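Methylenetetrahydrofolate--tRNA-(uracil-5-)-methyltransferase trmFO (Thermus thermophilus, PDB 3G5R) carries bound FAD and probably catalyses the folate-dependent methylation of uridine 54 in tRNA to 5-methyluridine, with NADH or NADPH as reductant. Local coordinates at residues G75-E80 / G102-R107; L154-A159 / M307-Y312; P225-A230 / F277-K282. One frame throughout, in Å; residues are numbered along the deposited sequence.

Contact 1: residues G75-E80 / G102-R107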
loop_
_atom_site.group_PDB
_atom_site.type_symbol
_atom_site.label_atom_id
_atom_site.label_comp_id
_atom_site.label_asym_id
_atom_site.label_seq_id
_atom_site.Cartn_x
_atom_site.Cartn_y
_atom_site.Cartn_z
ATOM N N GLY A 75 20.560 -3.390 -1.460
ATOM C CA GLY A 75 21.135 -4.597 -0.884
ATOM C C GLY A 75 20.134 -5.431 -0.102
ATOM O O GLY A 75 20.502 -6.170 0.816
ATOM N N SER A 76 18.865 -5.318 -0.481
ATOM C CA SER A 76 17.767 -6.025 0.178
ATOM C C SER A 76 17.992 -7.530 0.290
ATOM O O SER A 76 18.335 -8.195 -0.691
ATOM C CB SER A 76 16.455 -5.757 -0.583
ATOM O OG SER A 76 15.491 -6.775 -0.360
ATOM N N LEU A 77 17.778 -8.068 1.487
ATOM C CA LEU A 77 17.803 -9.514 1.685
ATOM C C LEU A 77 16.667 -10.210 0.929
ATOM O O LEU A 77 16.861 -11.286 0.348
ATOM C CB LEU A 77 17.740 -9.862 3.176
ATOM C CG LEU A 77 17.675 -11.358 3.519
ATOM C CD1 LEU A 77 18.918 -12.096 3.039
ATOM C CD2 LEU A 77 17.485 -11.552 5.018
ATOM N N VAL A 78 15.482 -9.605 0.936
ATOM C CA VAL A 78 14.356 -10.174 0.205
ATOM C C VAL A 78 14.683 -10.288 -1.284
ATOM O O VAL A 78 14.408 -11.316 -1.905
ATOM C CB VAL A 78 13.060 -9.367 0.455
ATOM C CG1 VAL A 78 11.988 -9.682 -0.595
ATOM C CG2 VAL A 78 12.551 -9.645 1.876
ATOM N N MET A 79 15.290 -9.253 -1.859
ATOM C CA MET A 79 15.635 -9.314 -3.284
ATOM C C MET A 79 16.741 -10.329 -3.564
ATOM O O MET A 79 16.725 -10.993 -4.596
ATOM C CB MET A 79 16.016 -7.940 -3.834
ATOM C CG MET A 79 14.864 -6.951 -3.899
ATOM S SD MET A 79 13.440 -7.574 -4.818
ATOM C CE MET A 79 14.156 -7.783 -6.450
ATOM N N GLU A 80 17.698 -10.439 -2.650
ATOM C CA GLU A 80 18.755 -11.447 -2.752
ATOM C C GLU A 80 18.150 -12.856 -2.761
ATOM O O GLU A 80 18.436 -13.681 -3.649
ATOM C CB GLU A 80 19.729 -11.274 -1.584
ATOM C CG GLU A 80 20.798 -12.351 -1.467
ATOM C CD GLU A 80 21.781 -12.057 -0.347
ATOM O OE1 GLU A 80 22.165 -13.002 0.371
ATOM O OE2 GLU A 80 22.164 -10.881 -0.183
ATOM N N GLY A 102 13.384 -20.221 3.203
ATOM C CA GLY A 102 14.450 -20.994 3.816
ATOM C C GLY A 102 15.762 -20.228 3.842
ATOM O O GLY A 102 16.486 -20.234 4.840
ATOM N N TYR A 103 16.066 -19.561 2.734
ATOM C CA TYR A 103 17.287 -18.782 2.610
ATOM C C TYR A 103 17.278 -17.607 3.586
ATOM O O TYR A 103 18.254 -17.365 4.294
ATOM C CB TYR A 103 17.433 -18.274 1.173
ATOM C CG TYR A 103 18.717 -17.533 0.911
ATOM C CD1 TYR A 103 19.866 -18.212 0.532
ATOM C CD2 TYR A 103 18.784 -16.152 1.029
ATOM C CE1 TYR A 103 21.045 -17.538 0.291
ATOM C CE2 TYR A 103 19.958 -15.472 0.786
ATOM C CZ TYR A 103 21.087 -16.174 0.419
ATOM O OH TYR A 103 22.265 -15.514 0.174
ATOM N N ILE A 104 16.166 -16.883 3.614
ATOM C CA ILE A 104 16.029 -15.738 4.509
ATOM C C ILE A 104 16.185 -16.155 5.972
ATOM O O ILE A 104 16.890 -15.503 6.741
ATOM C CB ILE A 104 14.696 -15.001 4.273
ATOM C CG1 ILE A 104 14.741 -14.298 2.914
ATOM C CG2 ILE A 104 14.425 -13.986 5.393
ATOM C CD1 ILE A 104 13.396 -13.772 2.436
ATOM N N THR A 105 15.536 -17.254 6.346
ATOM C CA THR A 105 15.596 -17.740 7.720
ATOM C C THR A 105 17.029 -18.105 8.095
ATOM O O THR A 105 17.506 -17.766 9.173
ATOM C CB THR A 105 14.664 -18.954 7.929
ATOM O OG1 THR A 105 13.329 -18.604 7.537
ATOM C CG2 THR A 105 14.658 -19.385 9.397
ATOM N N GLU A 106 17.728 -18.781 7.192
ATOM C CA GLU A 106 19.096 -19.183 7.480
ATOM C C GLU A 106 20.042 -17.984 7.612
ATOM O O GLU A 106 20.902 -17.950 8.498
ATOM C CB GLU A 106 19.596 -20.171 6.425
ATOM C CG GLU A 106 18.942 -21.536 6.538
ATOM C CD GLU A 106 19.275 -22.448 5.375
ATOM O OE1 GLU A 106 20.284 -22.193 4.685
ATOM O OE2 GLU A 106 18.526 -23.425 5.153
ATOM N N ARG A 107 19.888 -16.990 6.744
ATOM C CA ARG A 107 20.793 -15.843 6.800
ATOM C C ARG A 107 20.585 -15.012 8.065
ATOM O O ARG A 107 21.547 -14.533 8.669
ATOM C CB ARG A 107 20.675 -14.972 5.547
ATOM C CG ARG A 107 21.150 -15.665 4.276
ATOM C CD ARG A 107 22.017 -14.737 3.444
ATOM N NE ARG A 107 23.238 -14.361 4.151
ATOM C CZ ARG A 107 24.038 -13.369 3.777
ATOM N NH1 ARG A 107 23.746 -12.647 2.703
ATOM N NH2 ARG A 107 25.130 -13.099 4.479
HETATM O O HOH W 1 24.265 -10.030 1.188
#
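Glu80 and Tyr103 each hold CG anti to the backbone N (chi1 173° and -176°), torsions that send a carboxylate from helix 77-84 and a phenol from helix 97-109 toward one another. The pair illustrates helix-to-helix packing beside the Rossmann-type FAD-binding part of this MnmG-family enzyme. Two donors grip a single oxygen. Tyr103 OH gives its proton to the anti lone pair of Glu80 OE1 at 2.5 Å, with carboxylate and ring planes 67° apart and the oxygen at the ring edge. The syn lone pair of Glu80 OE1 accepts from Arg107 NH1 at 2.8 Å, the hydrogen bond of a salt bridge, and one water links that NH1 to Glu80 OE2. Arg107 CG lies over one face of Tyr103, toward its rim, and the bends at chi2 and chi3 bring NH1 round to the carboxylate. Next to this polar cluster Leu77 divides its branches: CD1 lies 4.1 Å from Arg107 CD, and Leu77 CD2 meets Ile104 CG2 at 3.9 Å. Trp18 of helix 11-22 touches Leu77 and Arg107, and Val78 lies close to Leu11, a predicted FAD-binding residue at the start of that helix. Helix 77-84 is N-capped, Ser76 OG accepting from Met79 N at 2.9 Å.

Contact 2: residues L154-A159 / M307-Y312. With THG ((6S)-5,6,7,8-tetrahydrofolate), chain C.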
loop_
_atom_site.group_PDB
_atom_site.type_symbol
_atom_site.label_atom_id
_atom_site.label_comp_id
_atom_site.label_asym_id
_atom_site.label_seq_id
_atom_site.Cartn_x
_atom_site.Cartn_y
_atom_site.Cartn_z
ATOM N N LEU A 154 -7.092 1.815 13.918
ATOM C CA LEU A 154 -6.697 0.494 13.444
ATOM C C LEU A 154 -7.915 -0.194 12.847
ATOM O O LEU A 154 -8.988 -0.189 13.442
ATOM C CB LEU A 154 -6.097 -0.351 14.576
ATOM C CG LEU A 154 -5.735 -1.805 14.250
ATOM C CD1 LEU A 154 -4.573 -2.295 15.100
ATOM C CD2 LEU A 154 -6.939 -2.732 14.405
ATOM N N ALA A 155 -7.751 -0.768 11.661
ATOM C CA ALA A 155 -8.829 -1.513 11.029
ATOM C C ALA A 155 -8.459 -2.983 10.953
ATOM O O ALA A 155 -7.274 -3.331 10.905
ATOM C CB ALA A 155 -9.107 -0.968 9.632
ATOM N N TYR A 156 -9.475 -3.838 10.938
ATOM C CA TYR A 156 -9.291 -5.279 10.822
ATOM C C TYR A 156 -9.564 -5.771 9.410
ATOM O O TYR A 156 -9.220 -6.899 9.061
ATOM C CB TYR A 156 -10.219 -6.017 11.790
ATOM C CG TYR A 156 -9.810 -5.926 13.241
ATOM C CD1 TYR A 156 -8.712 -6.630 13.720
ATOM C CD2 TYR A 156 -10.532 -5.154 14.134
ATOM C CE1 TYR A 156 -8.342 -6.561 15.052
ATOM C CE2 TYR A 156 -10.169 -5.078 15.459
ATOM C CZ TYR A 156 -9.078 -5.781 15.917
ATOM O OH TYR A 156 -8.726 -5.696 17.248
ATOM N N TYR A 157 -10.205 -4.925 8.611
ATOM C CA TYR A 157 -10.486 -5.247 7.224
ATOM C C TYR A 157 -10.218 -4.035 6.356
ATOM O O TYR A 157 -10.347 -2.897 6.813
ATOM C CB TYR A 157 -11.952 -5.669 7.056
ATOM C CG TYR A 157 -12.317 -6.934 7.802
ATOM C CD1 TYR A 157 -12.612 -6.902 9.162
ATOM C CD2 TYR A 157 -12.367 -8.157 7.150
ATOM C CE1 TYR A 157 -12.941 -8.057 9.848
ATOM C CE2 TYR A 157 -12.700 -9.316 7.828
ATOM C CZ TYR A 157 -12.983 -9.260 9.176
ATOM O OH TYR A 157 -13.314 -10.414 9.852
ATOM N N ASP A 158 -9.834 -4.269 5.109
ATOM C CA ASP A 158 -9.865 -3.181 4.149
ATOM C C ASP A 158 -11.093 -3.327 3.259
ATOM O O ASP A 158 -11.657 -4.415 3.121
ATOM C CB ASP A 158 -8.546 -3.020 3.366
ATOM C CG ASP A 158 -8.100 -4.286 2.657
ATOM O OD1 ASP A 158 -6.897 -4.379 2.336
ATOM O OD2 ASP A 158 -8.931 -5.174 2.392
ATOM N N ALA A 159 -11.530 -2.206 2.713
ATOM C CA ALA A 159 -12.668 -2.159 1.811
ATOM C C ALA A 159 -12.370 -0.997 0.894
ATOM O O ALA A 159 -12.839 0.123 1.104
ATOM C CB ALA A 159 -13.947 -1.921 2.574
ATOM N N MET A 307 -11.360 -6.277 -0.929
ATOM C CA MET A 307 -11.989 -6.411 0.373
ATOM C C MET A 307 -11.432 -7.652 1.051
ATOM O O MET A 307 -11.775 -8.774 0.687
ATOM C CB MET A 307 -13.506 -6.480 0.222
ATOM C CG MET A 307 -14.081 -5.192 -0.341
ATOM S SD MET A 307 -15.866 -5.221 -0.514
ATOM C CE MET A 307 -16.351 -5.557 1.173
ATOM N N HIS A 308 -10.545 -7.438 2.020
ATOM C CA HIS A 308 -9.819 -8.522 2.673
ATOM C C HIS A 308 -9.798 -8.370 4.179
ATOM O O HIS A 308 -9.827 -7.256 4.704
ATOM C CB HIS A 308 -8.351 -8.535 2.233
ATOM C CG HIS A 308 -8.144 -8.890 0.798
ATOM N ND1 HIS A 308 -7.233 -8.235 -0.003
ATOM C CD2 HIS A 308 -8.722 -9.835 0.020
ATOM C CE1 HIS A 308 -7.262 -8.761 -1.215
ATOM N NE2 HIS A 308 -8.156 -9.732 -1.226
ATOM N N ARG A 309 -9.710 -9.498 4.873
ATOM C CA ARG A 309 -9.261 -9.494 6.253
ATOM C C ARG A 309 -7.816 -8.979 6.235
ATOM O O ARG A 309 -6.945 -9.575 5.602
ATOM C CB ARG A 309 -9.332 -10.912 6.820
ATOM C CG ARG A 309 -8.586 -11.117 8.119
ATOM C CD ARG A 309 -9.365 -10.617 9.319
ATOM N NE ARG A 309 -8.619 -10.915 10.535
ATOM C CZ ARG A 309 -7.750 -10.083 11.096
ATOM N NH1 ARG A 309 -7.545 -8.883 10.564
ATOM N NH2 ARG A 309 -7.099 -10.446 12.193
ATOM N N ASN A 310 -7.577 -7.861 6.910
ATOM C CA ASN A 310 -6.318 -7.138 6.783
ATOM C C ASN A 310 -6.182 -6.110 7.903
ATOM O O ASN A 310 -6.788 -5.048 7.848
ATOM C CB ASN A 310 -6.299 -6.424 5.427
ATOM C CG ASN A 310 -4.942 -5.834 5.078
ATOM O OD1 ASN A 310 -4.059 -6.533 4.585
ATOM N ND2 ASN A 310 -4.785 -4.530 5.299
ATOM N N THR A 311 -5.406 -6.436 8.931
ATOM C CA THR A 311 -5.166 -5.502 10.023
ATOM C C THR A 311 -4.155 -4.439 9.598
ATOM O O THR A 311 -3.060 -4.769 9.150
ATOM C CB THR A 311 -4.656 -6.241 11.272
ATOM O OG1 THR A 311 -5.697 -7.098 11.767
ATOM C CG2 THR A 311 -4.256 -5.261 12.362
ATOM N N TYR A 312 -4.532 -3.168 9.717
ATOM C CA TYR A 312 -3.613 -2.087 9.363
ATOM C C TYR A 312 -3.925 -0.793 10.101
ATOM O O TYR A 312 -5.037 -0.598 10.589
ATOM C CB TYR A 312 -3.591 -1.849 7.845
ATOM C CG TYR A 312 -4.841 -1.206 7.279
ATOM C CD1 TYR A 312 -6.012 -1.934 7.121
ATOM C CD2 TYR A 312 -4.842 0.122 6.885
ATOM C CE1 TYR A 312 -7.154 -1.353 6.595
ATOM C CE2 TYR A 312 -5.977 0.716 6.360
ATOM C CZ TYR A 312 -7.132 -0.028 6.218
ATOM O OH TYR A 312 -8.262 0.560 5.699
HETATM N N3 THG C . -4.060 -8.988 1.428
HETATM C C2 THG C . -4.822 -9.575 2.388
HETATM N N1 THG C . -5.517 -10.737 2.110
HETATM C C8A THG C . -5.437 -11.298 0.871
HETATM C C4A THG C . -4.644 -10.692 -0.135
HETATM C C4 THG C . -3.980 -9.571 0.138
HETATM N N8 THG C . -6.187 -12.558 0.557
HETATM C C7 THG C . -5.821 -13.281 -0.672
HETATM C C6 THG C . -5.487 -12.299 -1.800
HETATM N N5 THG C . -4.547 -11.309 -1.421
HETATM O O4 THG C . -3.194 -8.961 -0.844
HETATM N N2 THG C . -4.896 -8.994 3.710
HETATM O O HOH W 2 -11.111 -0.396 6.151
HETATM O O HOH W 3 -5.436 -5.790 0.818
#
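Arg309 leans across Tyr157, and its course can be traced atom by atom. Arg309 CB rests 3.9 Å from Tyr157 CE2. Beyond CG the chain bends at chi2 (80°), which places Arg309 CD over the face of the Tyr157 ring, 4.2 Å from its centroid, as a CH-pi contact. The guanidinium then passes on to Tyr156, running alongside that side chain with NH1 at the ring edge. Arg309 NH1 finishes with two acceptors: Tyr156 O at 3.0 Å, reached on a lone pair in the carbonyl plane, and Thr311 OG1 at 2.8 Å in a straight bond. Asn310 N comes to the same Tyr156 O from above its carbonyl plane, giving this carbonyl two donors. The grip falls at a beta bulge: strands 154-165 and 301-313 pair antiparallel at one margin of a six-stranded sheet, and the register shifts by one between Ala155 and Tyr157, where the first strand turns a corner. Past the bulge, Asp158 OD2 accepts from His308 N at 2.8 Å, while a water joins Asp158 OD1 and His308 ND1. Strand 301-313 also meets tetrahydrofolate. The His308 ring lies flat against the pterin, His308 CE1 coming to 3.4 Å from the pterin C4A. The pterin N2 donates to Arg309 O at 2.8 Å, and the same N2 to Asn310 OD1 at 2.7 Å.

Contact 3: residues P225-A230 / F277-K282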
loop_
_atom_site.group_PDB
_atom_site.type_symbol
_atom_site.label_atom_id
_atom_site.label_comp_id
_atom_site.label_asym_id
_atom_site.label_seq_id
_atom_site.Cartn_x
_atom_site.Cartn_y
_atom_site.Cartn_z
ATOM N N PRO A 225 -19.894 -5.193 -0.560
ATOM C CA PRO A 225 -19.363 -4.799 -1.869
ATOM C C PRO A 225 -20.425 -4.078 -2.693
ATOM O O PRO A 225 -21.612 -4.401 -2.605
ATOM C CB PRO A 225 -19.008 -6.138 -2.529
ATOM C CG PRO A 225 -18.908 -7.118 -1.402
ATOM C CD PRO A 225 -19.865 -6.651 -0.358
ATOM N N VAL A 226 -20.001 -3.108 -3.492
ATOM C CA VAL A 226 -20.943 -2.318 -4.274
ATOM C C VAL A 226 -21.780 -3.186 -5.227
ATOM O O VAL A 226 -22.962 -2.913 -5.442
ATOM C CB VAL A 226 -20.222 -1.158 -5.023
ATOM C CG1 VAL A 226 -19.305 -1.701 -6.109
ATOM C CG2 VAL A 226 -21.227 -0.158 -5.587
ATOM N N GLU A 227 -21.182 -4.244 -5.773
ATOM C CA GLU A 227 -21.906 -5.134 -6.681
ATOM C C GLU A 227 -22.994 -5.920 -5.950
ATOM O O GLU A 227 -24.017 -6.284 -6.536
ATOM C CB GLU A 227 -20.956 -6.095 -7.416
ATOM C CG GLU A 227 -20.203 -7.084 -6.528
ATOM C CD GLU A 227 -18.902 -6.522 -5.973
ATOM O OE1 GLU A 227 -18.654 -5.305 -6.116
ATOM O OE2 GLU A 227 -18.117 -7.301 -5.392
ATOM N N GLU A 228 -22.771 -6.179 -4.669
ATOM C CA GLU A 228 -23.779 -6.859 -3.863
ATOM C C GLU A 228 -24.916 -5.906 -3.486
ATOM O O GLU A 228 -26.086 -6.297 -3.485
ATOM C CB GLU A 228 -23.151 -7.479 -2.613
ATOM C CG GLU A 228 -24.162 -7.984 -1.592
ATOM C CD GLU A 228 -24.957 -9.190 -2.075
ATOM O OE1 GLU A 228 -24.541 -9.849 -3.056
ATOM O OE2 GLU A 228 -26.005 -9.484 -1.465
ATOM N N LEU A 229 -24.576 -4.660 -3.164
ATOM C CA LEU A 229 -25.601 -3.657 -2.888
ATOM C C LEU A 229 -26.518 -3.523 -4.095
ATOM O O LEU A 229 -27.734 -3.481 -3.960
ATOM C CB LEU A 229 -24.973 -2.303 -2.559
ATOM C CG LEU A 229 -24.195 -2.195 -1.247
ATOM C CD1 LEU A 229 -23.487 -0.837 -1.154
ATOM C CD2 LEU A 229 -25.109 -2.411 -0.046
ATOM N N ALA A 230 -25.922 -3.471 -5.282
ATOM C CA ALA A 230 -26.681 -3.373 -6.525
ATOM C C ALA A 230 -27.639 -4.553 -6.691
ATOM O O ALA A 230 -28.772 -4.389 -7.148
ATOM C CB ALA A 230 -25.728 -3.283 -7.722
ATOM N N PHE A 277 -17.438 2.713 -3.913
ATOM C CA PHE A 277 -17.295 1.583 -4.827
ATOM C C PHE A 277 -16.340 0.494 -4.340
ATOM O O PHE A 277 -15.685 -0.172 -5.139
ATOM C CB PHE A 277 -16.939 2.056 -6.242
ATOM C CG PHE A 277 -18.138 2.463 -7.048
ATOM C CD1 PHE A 277 -18.746 3.690 -6.839
ATOM C CD2 PHE A 277 -18.680 1.599 -7.988
ATOM C CE1 PHE A 277 -19.864 4.061 -7.573
ATOM C CE2 PHE A 277 -19.800 1.960 -8.723
ATOM C CZ PHE A 277 -20.392 3.194 -8.512
ATOM N N GLN A 278 -16.288 0.297 -3.028
ATOM C CA GLN A 278 -15.539 -0.827 -2.482
ATOM C C GLN A 278 -16.079 -2.100 -3.131
ATOM O O GLN A 278 -17.291 -2.253 -3.318
ATOM C CB GLN A 278 -15.644 -0.879 -0.954
ATOM C CG GLN A 278 -17.031 -1.196 -0.409
ATOM C CD GLN A 278 -18.008 -0.038 -0.537
ATOM O OE1 GLN A 278 -17.609 1.122 -0.645
ATOM N NE2 GLN A 278 -19.302 -0.354 -0.517
ATOM N N THR A 279 -15.180 -3.002 -3.502
ATOM C CA THR A 279 -15.578 -4.130 -4.325
ATOM C C THR A 279 -14.649 -5.321 -4.156
ATOM O O THR A 279 -13.476 -5.169 -3.810
ATOM C CB THR A 279 -15.617 -3.725 -5.813
ATOM O OG1 THR A 279 -16.095 -4.819 -6.603
ATOM C CG2 THR A 279 -14.225 -3.324 -6.295
ATOM N N GLY A 280 -15.189 -6.509 -4.403
ATOM C CA GLY A 280 -14.393 -7.720 -4.385
ATOM C C GLY A 280 -14.268 -8.335 -5.765
ATOM O O GLY A 280 -13.821 -9.471 -5.906
ATOM N N LEU A 281 -14.660 -7.579 -6.788
ATOM C CA LEU A 281 -14.643 -8.083 -8.159
ATOM C C LEU A 281 -13.229 -8.316 -8.677
ATOM O O LEU A 281 -12.285 -7.650 -8.258
ATOM C CB LEU A 281 -15.379 -7.127 -9.095
ATOM C CG LEU A 281 -16.899 -7.071 -8.953
ATOM C CD1 LEU A 281 -17.463 -6.017 -9.877
ATOM C CD2 LEU A 281 -17.523 -8.429 -9.254
ATOM N N LYS A 282 -13.094 -9.273 -9.591
ATOM C CA LYS A 282 -11.821 -9.528 -10.247
ATOM C C LYS A 282 -11.387 -8.268 -10.979
ATOM O O LYS A 282 -12.216 -7.522 -11.490
ATOM C CB LYS A 282 -11.952 -10.684 -11.237
ATOM C CG LYS A 282 -12.358 -12.004 -10.608
ATOM C CD LYS A 282 -12.705 -13.027 -11.681
ATOM C CE LYS A 282 -13.045 -14.380 -11.074
ATOM N NZ LYS A 282 -13.476 -15.356 -12.114
#
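Val226 and Glu227, in the first turn of helix 226-232, make the close part of this contact with loop 277-282. Val226 N donates to Gln278 O at 2.8 Å, meeting the oxygen almost head-on. The two methyls of Val226 divide the apolar work: CG2 stands over one face of Phe277, 4.2 Å from the ring centroid, as a CH-pi contact, whereas Val226 CG1 lies 3.8 Å from Phe277 CD2. Phe199 of helix 193-205 and Met242 also pack on this ring. Glu227 CG sits between the backbone N and the carbonyl carbon (chi1 64°) and the chain bends at chi2 (-87°), which turns the carboxylate back toward the start of its own helix. Both oxygens are used: Glu227 OE1 accepts from Thr279 OG1 at 2.6 Å, and Glu227 OE2 from Gly280 N at 3.2 Å on its syn lone pair. Here a helix N-terminus meets an ST turn, since Thr279 OG1, besides donating to Glu227, accepts from Leu281 N at 3.1 Å. One hydroxyl thereby ties the loop to itself and to the helix, which joins helix 226-232 to the link between strand 271-274 and helix 283-290. Leu281 covers the carboxylate with its branch point, CG being 3.6 Å from Glu227 CD. Packing thins toward solvent: Gly280 is exposed and, beyond its N-H bond to Glu227, approaches Pro225 no closer than 4.3 Å, from Gly280 N to Pro225 CB. At the other end Leu229 CD1 merely grazes the amide of Gln278, whose NE2 donates to Val224 O.

Contacts 1 and 3 lie on opposite sides of the chain's centre, with contact 2 between them; contacts 1 and 2 both lie near the flavin. Contact 1 comes first in sequence and closes before the others open; its centre lies 28 Å from that of contact 2 and 38 Å from that of contact 3. Contact 3 falls within the long stretch of chain that separates the two strands of contact 2. These two touch: Met307 SD packs on Pro225 CG at 3.7 Å, and Met307 CG on Thr279 O at 3.5 Å. Contact 2 joins two strands at the margin of the six-stranded sheet, where tetrahydrofolate binds, and the loop of contact 3 follows strand 271-274 of that same sheet.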